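Local structure of phosphate-binding protein PstS (Borrelia burgdorferi, 4N13) at residues I90-P95 against L200-V205; I99-E104 against V205-P210; E213-N218 against G259-K264. The protein binds inorganic phosphate with micromolar affinity and serves as the solute-binding lipoprotein of the PstSACB ABC transporter that imports phosphate. One frame throughout, in Å; residues are numbered along the deposited sequence. Where two conformers were deposited one is given.

Contact 1: I90-P95 against L200-V205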
loop_
_atom_site.group_PDB
_atom_site.type_symbol
_atom_site.label_atom_id
_atom_site.label_comp_id
_atom_site.label_asym_id
_atom_site.label_seq_id
_atom_site.Cartn_x
_atom_site.Cartn_y
_atom_site.Cartn_z
ATOM N N ILE A 90 -4.185 -1.091 -7.633
ATOM C CA ILE A 90 -4.460 -1.781 -8.878
ATOM C C ILE A 90 -4.592 -0.750 -9.991
ATOM O O ILE A 90 -4.876 0.426 -9.747
ATOM C CB ILE A 90 -5.745 -2.633 -8.758
ATOM C CG1 ILE A 90 -6.989 -1.757 -8.625
ATOM C CG2 ILE A 90 -5.611 -3.558 -7.558
ATOM C CD1 ILE A 90 -8.300 -2.533 -8.468
ATOM N N PHE A 91 -4.321 -1.201 -11.200
ATOM C CA PHE A 91 -4.370 -0.360 -12.383
ATOM C C PHE A 91 -5.602 -0.687 -13.216
ATOM O O PHE A 91 -5.877 -1.858 -13.518
ATOM C CB PHE A 91 -3.081 -0.519 -13.178
ATOM C CG PHE A 91 -1.943 0.231 -12.547
ATOM C CD1 PHE A 91 -1.648 1.516 -12.966
ATOM C CD2 PHE A 91 -1.249 -0.282 -11.472
ATOM C CE1 PHE A 91 -0.633 2.259 -12.365
ATOM C CE2 PHE A 91 -0.230 0.472 -10.859
ATOM C CZ PHE A 91 0.063 1.723 -11.331
ATOM N N ILE A 92 -6.340 0.350 -13.562
ATOM C CA ILE A 92 -7.562 0.222 -14.332
ATOM C C ILE A 92 -7.423 0.969 -15.646
ATOM O O ILE A 92 -6.716 1.988 -15.738
ATOM C CB ILE A 92 -8.805 0.725 -13.571
ATOM C CG1 ILE A 92 -8.628 2.145 -13.050
ATOM C CG2 ILE A 92 -9.107 -0.229 -12.407
ATOM C CD1 ILE A 92 -9.916 2.771 -12.582
ATOM N N THR A 93 -8.086 0.445 -16.678
ATOM C CA THR A 93 -8.059 1.082 -17.979
ATOM C C THR A 93 -9.449 1.203 -18.536
ATOM O O THR A 93 -10.390 0.502 -18.138
ATOM C CB THR A 93 -7.182 0.323 -19.009
ATOM O OG1 THR A 93 -7.827 -0.878 -19.415
ATOM C CG2 THR A 93 -5.810 0.007 -18.459
ATOM N N SER A 94 -9.578 2.076 -19.523
ATOM C CA SER A 94 -10.807 2.093 -20.296
ATOM C C SER A 94 -10.970 0.777 -21.075
ATOM O O SER A 94 -10.001 0.091 -21.347
ATOM C CB SER A 94 -10.849 3.318 -21.181
ATOM O OG SER A 94 -9.683 3.417 -21.932
ATOM N N PRO A 95 -12.215 0.401 -21.377
ATOM C CA PRO A 95 -12.414 -0.978 -21.833
ATOM C C PRO A 95 -12.100 -1.258 -23.302
ATOM O O PRO A 95 -12.188 -2.400 -23.718
ATOM C CB PRO A 95 -13.902 -1.234 -21.542
ATOM C CG PRO A 95 -14.529 0.120 -21.536
ATOM C CD PRO A 95 -13.479 1.063 -21.016
ATOM N N LEU A 200 -15.002 -1.015 -16.163
ATOM C CA LEU A 200 -13.598 -0.810 -16.483
ATOM C C LEU A 200 -12.854 -2.124 -16.415
ATOM O O LEU A 200 -13.444 -3.140 -16.095
ATOM C CB LEU A 200 -12.980 0.237 -15.557
ATOM C CG LEU A 200 -13.770 1.547 -15.553
ATOM C CD1 LEU A 200 -13.119 2.526 -14.564
ATOM C CD2 LEU A 200 -13.901 2.168 -16.949
ATOM N N ASN A 201 -11.586 -2.122 -16.811
ATOM C CA ASN A 201 -10.759 -3.323 -16.775
ATOM C C ASN A 201 -9.600 -3.176 -15.809
ATOM O O ASN A 201 -8.878 -2.209 -15.891
ATOM C CB ASN A 201 -10.197 -3.640 -18.162
ATOM C CG ASN A 201 -9.725 -5.101 -18.265
ATOM O OD1 ASN A 201 -10.523 -6.028 -18.141
ATOM N ND2 ASN A 201 -8.429 -5.298 -18.389
ATOM N N ILE A 202 -9.417 -4.161 -14.932
ATOM C CA ILE A 202 -8.276 -4.206 -14.029
ATOM C C ILE A 202 -7.170 -5.022 -14.682
ATOM O O ILE A 202 -7.381 -6.168 -15.077
ATOM C CB ILE A 202 -8.658 -4.878 -12.700
ATOM C CG1 ILE A 202 -9.770 -4.086 -12.003
ATOM C CG2 ILE A 202 -7.428 -4.996 -11.798
ATOM C CD1 ILE A 202 -10.478 -4.831 -10.905
ATOM N N LEU A 203 -5.979 -4.447 -14.781
ATOM C CA LEU A 203 -4.849 -5.126 -15.385
ATOM C C LEU A 203 -4.232 -6.153 -14.452
ATOM O O LEU A 203 -4.111 -5.931 -13.244
ATOM C CB LEU A 203 -3.756 -4.121 -15.755
ATOM C CG LEU A 203 -4.084 -3.138 -16.861
ATOM C CD1 LEU A 203 -2.964 -2.136 -17.031
ATOM C CD2 LEU A 203 -4.412 -3.834 -18.178
ATOM N N SER A 204 -3.773 -7.258 -15.016
ATOM C CA SER A 204 -2.780 -8.068 -14.314
ATOM C C SER A 204 -1.413 -7.417 -14.469
ATOM O O SER A 204 -1.142 -6.715 -15.464
ATOM C CB SER A 204 -2.771 -9.519 -14.822
ATOM O OG SER A 204 -2.451 -9.624 -16.196
ATOM N N VAL A 205 -0.570 -7.618 -13.463
ATOM C CA VAL A 205 0.783 -7.071 -13.443
ATOM C C VAL A 205 1.737 -8.252 -13.312
ATOM O O VAL A 205 1.602 -9.081 -12.405
ATOM C CB VAL A 205 0.967 -6.081 -12.272
ATOM C CG1 VAL A 205 2.395 -5.549 -12.225
ATOM C CG2 VAL A 205 -0.004 -4.929 -12.407
HETATM O O HOH W 1 -3.575 -3.933 -11.328
#
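Thr93 and Leu200, with Phe91 close behind, bury the most surface where the end of strand 80-93 pairs with the antiparallel strand 201-205 in the sheet of one lobe of this class II binding protein. Thr93 sits opposite Asn201 as a hydrogen-bonded pair: Thr93 N gives to Asn201 O at 2.9 Å, and Asn201 N returns a longer, straighter bond to Thr93 O. A chi1 of 73° puts Thr93 OG1 between N and the carbonyl carbon, alongside CB of Asn201 and donating to Ser94 O from above that carbonyl's plane; CG2 is left anti to the carbonyl carbon and meets CD1 of Leu203 at 3.8 Å, the side chains crossing at about a right angle. Leu200 brings its CB against Thr93 O and CD1 to within 3.8 Å of CD1 of Ile92; CD2 reaches the ring of Pro95. Phe91 takes part mainly through its backbone, since its ring leads away from the partner strand; its side chain is about 9 Å from that of Ser139, a probable phosphate ligand. Phe91 O receives Leu203 N at 2.9 Å, and one water bridges Phe91 N and Leu203 O. The face of Ile90, Ile92 and Ile202 packs on helix 192-197, with Ile202 CG1 3.9 Å from Ile92 CG2. Three backbone bonds and a water thus fix the register between an aliphatic face and a mixed one, where the Thr93 methyl meets Leu203 beside polar Asn201.

Contact 2: I99-E104 against V205-P210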
loop_
_atom_site.group_PDB
_atom_site.type_symbol
_atom_site.label_atom_id
_atom_site.label_comp_id
_atom_site.label_asym_id
_atom_site.label_seq_id
_atom_site.Cartn_x
_atom_site.Cartn_y
_atom_site.Cartn_z
ATOM N N ILE A 99 -5.451 -4.631 -24.159
ATOM C CA ILE A 99 -4.350 -5.170 -23.358
ATOM C C ILE A 99 -4.905 -5.558 -21.985
ATOM O O ILE A 99 -5.715 -4.837 -21.395
ATOM C CB ILE A 99 -3.185 -4.170 -23.200
ATOM C CG1 ILE A 99 -3.584 -3.025 -22.278
ATOM C CG2 ILE A 99 -2.691 -3.654 -24.549
ATOM C CD1 ILE A 99 -2.967 -3.139 -20.916
ATOM N N THR A 100 -4.489 -6.718 -21.502
ATOM C CA THR A 100 -4.973 -7.248 -20.232
ATOM C C THR A 100 -3.885 -7.375 -19.169
ATOM O O THR A 100 -4.192 -7.495 -17.991
ATOM C CB THR A 100 -5.617 -8.634 -20.425
ATOM O OG1 THR A 100 -4.630 -9.573 -20.855
ATOM C CG2 THR A 100 -6.705 -8.572 -21.472
ATOM N N ASN A 101 -2.635 -7.324 -19.606
ATOM C CA ASN A 101 -1.477 -7.564 -18.771
ATOM C C ASN A 101 -0.360 -6.588 -19.077
ATOM O O ASN A 101 -0.219 -6.150 -20.216
ATOM C CB ASN A 101 -0.941 -8.971 -19.035
ATOM C CG ASN A 101 0.270 -9.304 -18.178
ATOM O OD1 ASN A 101 0.187 -9.344 -16.949
ATOM N ND2 ASN A 101 1.420 -9.509 -18.819
ATOM N N ILE A 102 0.447 -6.276 -18.071
ATOM C CA ILE A 102 1.591 -5.412 -18.270
ATOM C C ILE A 102 2.666 -5.816 -17.275
ATOM O O ILE A 102 2.370 -6.245 -16.164
ATOM C CB ILE A 102 1.198 -3.920 -18.119
ATOM C CG1 ILE A 102 2.307 -3.019 -18.654
ATOM C CG2 ILE A 102 0.806 -3.594 -16.689
ATOM C CD1 ILE A 102 1.847 -1.670 -18.998
ATOM N N THR A 103 3.929 -5.729 -17.684
ATOM C CA THR A 103 5.019 -5.953 -16.743
ATOM C C THR A 103 5.234 -4.691 -15.905
ATOM O O THR A 103 4.891 -3.574 -16.333
ATOM C CB THR A 103 6.333 -6.270 -17.465
ATOM O OG1 THR A 103 6.668 -5.177 -18.318
ATOM C CG2 THR A 103 6.239 -7.558 -18.264
ATOM N N GLU A 104 5.835 -4.856 -14.732
ATOM C CA GLU A 104 6.168 -3.703 -13.909
ATOM C C GLU A 104 7.039 -2.711 -14.652
ATOM O O GLU A 104 6.856 -1.506 -14.521
ATOM C CB GLU A 104 6.876 -4.137 -12.628
ATOM C CG GLU A 104 5.933 -4.561 -11.511
ATOM C CD GLU A 104 6.701 -4.870 -10.271
ATOM O OE1 GLU A 104 7.292 -5.955 -10.255
ATOM O OE2 GLU A 104 6.721 -4.045 -9.339
ATOM N N VAL A 205 -0.570 -7.618 -13.463
ATOM C CA VAL A 205 0.783 -7.071 -13.443
ATOM C C VAL A 205 1.737 -8.252 -13.312
ATOM O O VAL A 205 1.602 -9.081 -12.405
ATOM C CB VAL A 205 0.967 -6.081 -12.272
ATOM C CG1 VAL A 205 2.395 -5.549 -12.225
ATOM C CG2 VAL A 205 -0.004 -4.929 -12.407
ATOM N N ASN A 206 2.662 -8.379 -14.251
ATOM C CA ASN A 206 3.563 -9.545 -14.299
ATOM C C ASN A 206 2.713 -10.823 -14.307
ATOM O O ASN A 206 3.012 -11.780 -13.588
ATOM C CB ASN A 206 4.542 -9.600 -13.120
ATOM C CG ASN A 206 5.341 -8.350 -12.945
ATOM O OD1 ASN A 206 5.610 -7.613 -13.885
ATOM N ND2 ASN A 206 5.813 -8.152 -11.728
ATOM N N SER A 207 1.644 -10.819 -15.107
ATOM C CA SER A 207 0.770 -11.978 -15.267
ATOM C C SER A 207 0.052 -12.378 -13.995
ATOM O O SER A 207 -0.434 -13.493 -13.892
ATOM C CB SER A 207 1.531 -13.166 -15.852
ATOM O OG SER A 207 1.978 -12.861 -17.156
ATOM N N THR A 208 -0.095 -11.432 -13.086
ATOM C CA THR A 208 -0.675 -11.694 -11.783
ATOM C C THR A 208 -1.824 -10.734 -11.490
ATOM O O THR A 208 -1.637 -9.522 -11.505
ATOM C CB THR A 208 0.378 -11.539 -10.669
ATOM O OG1 THR A 208 1.561 -12.264 -11.007
ATOM C CG2 THR A 208 -0.165 -12.015 -9.325
ATOM N N TYR A 209 -3.010 -11.275 -11.230
ATOM C CA TYR A 209 -4.107 -10.457 -10.761
ATOM C C TYR A 209 -3.985 -10.243 -9.270
ATOM O O TYR A 209 -3.531 -11.138 -8.553
ATOM C CB TYR A 209 -5.449 -11.105 -11.097
ATOM C CG TYR A 209 -5.796 -10.932 -12.554
ATOM C CD1 TYR A 209 -6.225 -9.702 -13.047
ATOM C CD2 TYR A 209 -5.661 -11.983 -13.447
ATOM C CE1 TYR A 209 -6.516 -9.530 -14.369
ATOM C CE2 TYR A 209 -5.965 -11.823 -14.777
ATOM C CZ TYR A 209 -6.403 -10.591 -15.238
ATOM O OH TYR A 209 -6.718 -10.401 -16.574
ATOM N N PRO A 210 -4.395 -9.050 -8.802
ATOM C CA PRO A 210 -4.332 -8.717 -7.379
ATOM C C PRO A 210 -5.487 -9.365 -6.618
ATOM O O PRO A 210 -6.634 -8.983 -6.764
ATOM C CB PRO A 210 -4.414 -7.180 -7.371
ATOM C CG PRO A 210 -5.103 -6.819 -8.646
ATOM C CD PRO A 210 -4.835 -7.910 -9.630
HETATM O O HOH W 2 -6.781 -7.667 -17.314
#
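This is a short parallel edge pairing, Ile102 beside Val205, that runs on into a polar clasp between the start of helix 104-111 and a type I' turn, Val205 to Thr208, leaving strand 201-205. Its one backbone bond between the segments is Asn206 N to Ile102 O, 2.9 Å long. Beyond it the asparagine side chain takes over. Asn206 OD1 accepts Glu104 N at 2.9 Å, with the donor tilted 22° from the carbonyl plane, and ND2 of the same amide gives to Glu104 OE1 at 3.0 Å. The carboxylate oxygen is met on its anti side, out of its own plane, whereas it lies close to the amide plane of Asn206; the two flat groups are turned 58° apart. Both ends of the amide are thus used, which fixes its rotation. The methylenes of Glu104 also work: CG rests 3.7 Å from CG1 of Val205, the side chains crossing at about a right angle. On the other flank Asn101, its CG anti to the backbone N (chi1 -179°), reaches across to the turn, where OD1 takes Ser207 N at 2.8 Å in a bent bond; the same oxygen is also in hydrogen-bonding contact with Ser204 OG, which Thr100 O shares. A water links Thr100 O to the hydroxyl of Tyr209. Thr103 N-caps helix 104-111 through OG1 and Asn106 N, Ile102 packs on Leu107 and Ile110 of that helix, and the turn leads onward to helix 212-216.

Contact 3: E213-N218 against G259-K264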
loop_
_atom_site.group_PDB
_atom_site.type_symbol
_atom_site.label_atom_id
_atom_site.label_comp_id
_atom_site.label_asym_id
_atom_site.label_seq_id
_atom_site.Cartn_x
_atom_site.Cartn_y
_atom_site.Cartn_z
ATOM N N GLU A 213 -4.735 -13.953 -2.188
ATOM C CA GLU A 213 -3.692 -14.981 -2.264
ATOM C C GLU A 213 -2.398 -14.467 -2.901
ATOM O O GLU A 213 -1.293 -14.729 -2.399
ATOM C CB GLU A 213 -4.190 -16.202 -3.043
ATOM C CG GLU A 213 -5.296 -16.998 -2.342
ATOM C CD GLU A 213 -4.856 -17.639 -1.026
ATOM O OE1 GLU A 213 -3.653 -17.953 -0.877
ATOM O OE2 GLU A 213 -5.725 -17.845 -0.139
ATOM N N THR A 214 -2.513 -13.737 -4.002
ATOM C CA THR A 214 -1.312 -13.284 -4.692
ATOM C C THR A 214 -0.655 -12.126 -3.960
ATOM O O THR A 214 0.547 -11.926 -4.070
ATOM C CB THR A 214 -1.590 -12.877 -6.143
ATOM O OG1 THR A 214 -2.487 -11.768 -6.140
ATOM C CG2 THR A 214 -2.139 -14.052 -6.959
ATOM N N ILE A 215 -1.435 -11.346 -3.223
ATOM C CA ILE A 215 -0.840 -10.268 -2.451
ATOM C C ILE A 215 -0.117 -10.866 -1.233
ATOM O O ILE A 215 1.019 -10.480 -0.926
ATOM C CB ILE A 215 -1.893 -9.212 -2.096
ATOM C CG1 ILE A 215 -2.324 -8.488 -3.385
ATOM C CG2 ILE A 215 -1.328 -8.230 -1.068
ATOM C CD1 ILE A 215 -3.634 -7.697 -3.274
ATOM N N ASN A 216 -0.743 -11.817 -0.556
ATOM C CA ASN A 216 -0.088 -12.479 0.561
ATOM C C ASN A 216 1.193 -13.214 0.174
ATOM O O ASN A 216 2.152 -13.238 0.942
ATOM C CB ASN A 216 -1.049 -13.415 1.285
ATOM C CG ASN A 216 -1.753 -12.717 2.434
ATOM O OD1 ASN A 216 -1.256 -12.698 3.550
ATOM N ND2 ASN A 216 -2.871 -12.072 2.149
ATOM N N SER A 217 1.204 -13.813 -1.011
ATOM C CA SER A 217 2.387 -14.537 -1.477
ATOM C C SER A 217 3.484 -13.602 -1.964
ATOM O O SER A 217 4.606 -14.030 -2.194
ATOM C CB SER A 217 2.025 -15.491 -2.608
ATOM O OG SER A 217 1.881 -14.765 -3.807
ATOM N N ASN A 218 3.146 -12.332 -2.133
ATOM C CA ASN A 218 4.029 -11.322 -2.728
ATOM C C ASN A 218 4.263 -11.560 -4.232
ATOM O O ASN A 218 5.232 -11.065 -4.812
ATOM C CB ASN A 218 5.373 -11.178 -1.981
ATOM C CG ASN A 218 5.219 -10.789 -0.506
ATOM O OD1 ASN A 218 4.132 -10.490 -0.036
ATOM N ND2 ASN A 218 6.349 -10.785 0.228
ATOM N N GLY A 259 -10.747 -1.445 5.501
ATOM C CA GLY A 259 -10.418 -1.229 4.108
ATOM C C GLY A 259 -9.082 -1.736 3.631
ATOM O O GLY A 259 -8.740 -1.531 2.469
ATOM N N PHE A 260 -8.323 -2.381 4.508
ATOM C CA PHE A 260 -7.023 -2.926 4.132
ATOM C C PHE A 260 -7.196 -4.419 3.910
ATOM O O PHE A 260 -8.272 -4.969 4.110
ATOM C CB PHE A 260 -5.976 -2.699 5.235
ATOM C CG PHE A 260 -5.440 -1.299 5.326
ATOM C CD1 PHE A 260 -4.123 -1.035 5.003
ATOM C CD2 PHE A 260 -6.231 -0.259 5.796
ATOM C CE1 PHE A 260 -3.610 0.236 5.108
ATOM C CE2 PHE A 260 -5.723 1.021 5.888
ATOM C CZ PHE A 260 -4.408 1.264 5.542
ATOM N N LEU A 261 -6.136 -5.078 3.484
ATOM C CA LEU A 261 -6.159 -6.509 3.226
ATOM C C LEU A 261 -5.395 -7.222 4.320
ATOM O O LEU A 261 -4.323 -6.776 4.701
ATOM C CB LEU A 261 -5.446 -6.780 1.910
ATOM C CG LEU A 261 -5.535 -8.213 1.442
ATOM C CD1 LEU A 261 -6.955 -8.537 1.012
ATOM C CD2 LEU A 261 -4.562 -8.410 0.293
ATOM N N GLY A 262 -5.945 -8.313 4.840
ATOM C CA GLY A 262 -5.325 -9.055 5.920
ATOM C C GLY A 262 -4.372 -10.155 5.470
ATOM O O GLY A 262 -4.222 -10.448 4.287
ATOM N N ILE A 263 -3.676 -10.726 6.445
ATOM C CA ILE A 263 -2.779 -11.842 6.229
ATOM C C ILE A 263 -3.503 -13.154 6.532
ATOM O O ILE A 263 -4.609 -13.161 7.043
ATOM C CB ILE A 263 -1.550 -11.746 7.162
ATOM C CG1 ILE A 263 -1.962 -11.858 8.639
ATOM C CG2 ILE A 263 -0.758 -10.470 6.878
ATOM C CD1 ILE A 263 -0.788 -12.049 9.578
ATOM N N LYS A 264 -2.858 -14.276 6.263
ATOM C CA LYS A 264 -3.392 -15.565 6.710
ATOM C C LYS A 264 -3.109 -15.818 8.199
ATOM O O LYS A 264 -2.051 -15.445 8.712
ATOM C CB LYS A 264 -2.810 -16.674 5.841
ATOM C CG LYS A 264 -2.946 -16.370 4.357
ATOM C CD LYS A 264 -4.378 -15.973 4.009
ATOM C CE LYS A 264 -4.478 -15.235 2.686
ATOM N NZ LYS A 264 -4.175 -16.082 1.506
#
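The segment that meets Ile215 and Asn216 of helix 212-216 through Leu261 and Gly262 starts at Gly259, the positive-phi C' residue of the Schellman motif that ends helix 249-257. Helix 212-216 also ends in a Schellman motif, at Asn218; the contact joins these two helix ends near the C-terminus of the chain. Leu261 brings CD2 down on Ile215, 3.5 Å from CG2 and close to CB as well. Next, Gly262 offers its carbonyl: ND2 of Asn216 meets Gly262 O at 3.0 Å in an almost straight bond (178°) that lies in the plane of both the carbonyl and the amide. The same ND2 also donates to Lys212 O one turn back, so both acceptors orient the amide. Ile263 adds its backbone, with CA 3.2 Å from OD1 of Asn216, while its side chain turns off toward Tyr86 of strand 80-93. That tyrosine's hydroxyl makes a weak hydrogen bond to the same OD1. Lys264, bent at chi2 (-50°) and again at chi4, folds back over Asn216, its CE 3.6 Å from ND2. Its ammonium group forms a salt bridge at the exposed side with Glu213, whose own chain also bends at chi2: Lys264 NZ sits against both carboxylate oxygens, 2.9 Å from Glu213 OE2 in a weak hydrogen bond and 3.1 Å from OE1.

In the fold
Contacts 1 and 2 share Val205 and use strand 201-205 from both edges: 90-95 pairs antiparallel along one, 101-102 parallel along the other. Ser204 joins them, its backbone N and hydroxyl both turned to 99-104. Contact 1 is the buried one, built on backbone bonds and aliphatic packing. Contact 2, partly buried, relies on asparagine side chains gripping backbone N-H groups. Contact 3, also partly buried, lies about 19 Å from contact 1 between centres and joins a helix to the C-terminal tail through one amide, one salt bridge and a small apolar touch. Contacts 2 and 3 meet where Tyr209 O accepts Thr214 OG1.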